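Local coordinates for protein ribonucleoside-diphosphate reductase small chain 2 (Saccharomyces cerevisiae, PDB 1JK0) that helps make the deoxyribonucleotides needed for DNA synthesis as a ribonucleotide reductase small subunit, being required for folding of its partner small chain and assembly with the large subunits, at residues F163-I168 and A181-K185. Numbering follows the deposited sequence.
Sequences FIERWI and AFAAK
The methyl of Ala-181 is met by Phe-163, Trp-167 and Ile-168 of 163-168. CB of Ala-181 lies 3.8 Å from CB of Trp-167, so it meets the root of that side chain and stands obliquely to the indole. It comes equally close, 3.8 Å, to CG1 of Ile-168, whose CD1 reaches on toward the backbone N of Phe-182. The backbones approach most closely here, with the CA atoms of Trp-167 and Ala-181 6.4 Å apart.

Phe-163 carries its ring toward the other helix, CG anti to the backbone N (chi1 176°), and sets its far end against two alanines about one turn apart. CE1 is 4.1 Å from CB of Ala-181, and CZ is 3.8 Å from CB of Ala-184, which approaches the ring obliquely. The carbonyl O of Ala-181 lies near the ring plane at its edge; the same oxygen already accepts the helical bond from Lys-185 N. The indole puts its CD1 edge over one face of the phenyl ring, off-centre, while CD of Arg-166 covers a face of the indole itself.

At the partly exposed border, the extended Ile-164 (chi2 180°) brings CD1 to within 3.5 Å of CD of Lys-185. The two chains cross at a slant, aliphatic against aliphatic, before the lysine bends at its last torsion and takes its amine away. No hydrogen bond spans the contact, which is apolar packing within the all-helical, ferritin-like fold of the small subunit. It joins the C-terminal part of helix 155-166 and the residues that follow to helix 175-188; helix 240-258 packs against Phe-163 and Trp-167 through Ile-246, while helix 101-107 meets Ile-168 and Phe-182 through Phe-104.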
loop_
_atom_site.group_PDB
_atom_site.type_symbol
_atom_site.label_atom_id
_atom_site.label_comp_id
_atom_site.label_asym_id
_atom_site.label_seq_id
_atom_site.Cartn_x
_atom_site.Cartn_y
_atom_site.Cartn_z
ATOM N N PHE B 163 -22.499 15.680 -6.796
ATOM C CA PHE B 163 -22.581 14.558 -7.718
ATOM C C PHE B 163 -22.074 13.302 -7.012
ATOM O O PHE B 163 -22.766 12.289 -6.963
ATOM C CB PHE B 163 -21.751 14.867 -8.967
ATOM C CG PHE B 163 -21.686 13.737 -9.955
ATOM C CD1 PHE B 163 -20.620 12.843 -9.943
ATOM C CD2 PHE B 163 -22.676 13.583 -10.913
ATOM C CE1 PHE B 163 -20.538 11.817 -10.873
ATOM C CE2 PHE B 163 -22.605 12.563 -11.845
ATOM C CZ PHE B 163 -21.531 11.677 -11.826
ATOM N N ILE B 164 -20.872 13.373 -6.451
ATOM C CA ILE B 164 -20.322 12.231 -5.736
ATOM C C ILE B 164 -21.220 11.917 -4.536
ATOM O O ILE B 164 -21.251 10.788 -4.044
ATOM C CB ILE B 164 -18.876 12.512 -5.250
ATOM C CG1 ILE B 164 -17.973 12.765 -6.458
ATOM C CG2 ILE B 164 -18.352 11.337 -4.441
ATOM C CD1 ILE B 164 -16.522 13.064 -6.100
ATOM N N GLU B 165 -21.960 12.920 -4.074
ATOM C CA GLU B 165 -22.859 12.743 -2.936
ATOM C C GLU B 165 -24.154 12.072 -3.378
ATOM O O GLU B 165 -24.914 11.560 -2.555
ATOM C CB GLU B 165 -23.192 14.096 -2.310
ATOM C CG GLU B 165 -24.116 14.000 -1.112
ATOM C CD GLU B 165 -23.473 13.267 0.047
ATOM O OE1 GLU B 165 -24.135 12.386 0.639
ATOM O OE2 GLU B 165 -22.306 13.581 0.369
ATOM N N ARG B 166 -24.386 12.064 -4.686
ATOM C CA ARG B 166 -25.601 11.493 -5.256
ATOM C C ARG B 166 -25.533 9.996 -5.577
ATOM O O ARG B 166 -26.321 9.207 -5.052
ATOM C CB ARG B 166 -25.978 12.282 -6.521
ATOM C CG ARG B 166 -27.415 12.101 -6.994
ATOM C CD ARG B 166 -27.694 12.825 -8.319
ATOM N NE ARG B 166 -27.516 14.275 -8.238
ATOM C CZ ARG B 166 -26.394 14.923 -8.546
ATOM N NH1 ARG B 166 -25.328 14.256 -8.964
ATOM N NH2 ARG B 166 -26.340 16.243 -8.436
ATOM N N TRP B 167 -24.591 9.606 -6.431
ATOM C CA TRP B 167 -24.476 8.208 -6.826
ATOM C C TRP B 167 -23.483 7.344 -6.044
ATOM O O TRP B 167 -23.720 6.150 -5.862
ATOM C CB TRP B 167 -24.147 8.120 -8.314
ATOM C CG TRP B 167 -24.981 9.014 -9.196
ATOM C CD1 TRP B 167 -24.676 10.280 -9.594
ATOM C CD2 TRP B 167 -26.224 8.682 -9.835
ATOM N NE1 TRP B 167 -25.644 10.756 -10.451
ATOM C CE2 TRP B 167 -26.604 9.794 -10.616
ATOM C CE3 TRP B 167 -27.049 7.551 -9.827
ATOM C CZ2 TRP B 167 -27.769 9.810 -11.380
ATOM C CZ3 TRP B 167 -28.212 7.567 -10.591
ATOM C CH2 TRP B 167 -28.558 8.691 -11.357
ATOM N N ILE B 168 -22.382 7.929 -5.577
ATOM C CA ILE B 168 -21.370 7.171 -4.836
ATOM C C ILE B 168 -21.542 7.108 -3.314
ATOM O O ILE B 168 -21.595 6.023 -2.740
ATOM C CB ILE B 168 -19.948 7.720 -5.094
ATOM C CG1 ILE B 168 -19.639 7.724 -6.586
ATOM C CG2 ILE B 168 -18.926 6.887 -4.331
ATOM C CD1 ILE B 168 -18.289 8.323 -6.895
ATOM N N ALA B 181 -20.472 6.291 -12.074
ATOM C CA ALA B 181 -20.210 7.621 -11.528
ATOM C C ALA B 181 -18.709 7.830 -11.388
ATOM O O ALA B 181 -18.167 8.859 -11.798
ATOM C CB ALA B 181 -20.873 7.771 -10.169
ATOM N N PHE B 182 -18.045 6.843 -10.797
ATOM C CA PHE B 182 -16.607 6.907 -10.587
ATOM C C PHE B 182 -15.880 7.240 -11.895
ATOM O O PHE B 182 -14.983 8.081 -11.913
ATOM C CB PHE B 182 -16.099 5.575 -10.019
ATOM C CG PHE B 182 -14.707 5.647 -9.465
ATOM C CD1 PHE B 182 -13.829 4.580 -9.620
ATOM C CD2 PHE B 182 -14.271 6.784 -8.777
ATOM C CE1 PHE B 182 -12.532 4.644 -9.098
ATOM C CE2 PHE B 182 -12.978 6.856 -8.251
ATOM C CZ PHE B 182 -12.107 5.784 -8.412
ATOM N N ALA B 183 -16.282 6.591 -12.987
ATOM C CA ALA B 183 -15.664 6.838 -14.291
ATOM C C ALA B 183 -15.927 8.260 -14.771
ATOM O O ALA B 183 -15.077 8.875 -15.422
ATOM C CB ALA B 183 -16.180 5.847 -15.320
ATOM N N ALA B 184 -17.124 8.763 -14.472
ATOM C CA ALA B 184 -17.493 10.123 -14.838
ATOM C C ALA B 184 -16.475 11.006 -14.150
ATOM O O ALA B 184 -15.810 11.813 -14.789
ATOM C CB ALA B 184 -18.893 10.447 -14.327
ATOM N N LYS B 185 -16.349 10.815 -12.840
ATOM C CA LYS B 185 -15.412 11.584 -12.026
ATOM C C LYS B 185 -13.950 11.408 -12.426
ATOM O O LYS B 185 -13.094 12.236 -12.091
ATOM C CB LYS B 185 -15.524 11.211 -10.546
ATOM C CG LYS B 185 -14.559 12.040 -9.720
ATOM C CD LYS B 185 -14.317 11.523 -8.330
ATOM C CE LYS B 185 -13.147 12.270 -7.716
ATOM N NZ LYS B 185 -11.941 12.212 -8.607
#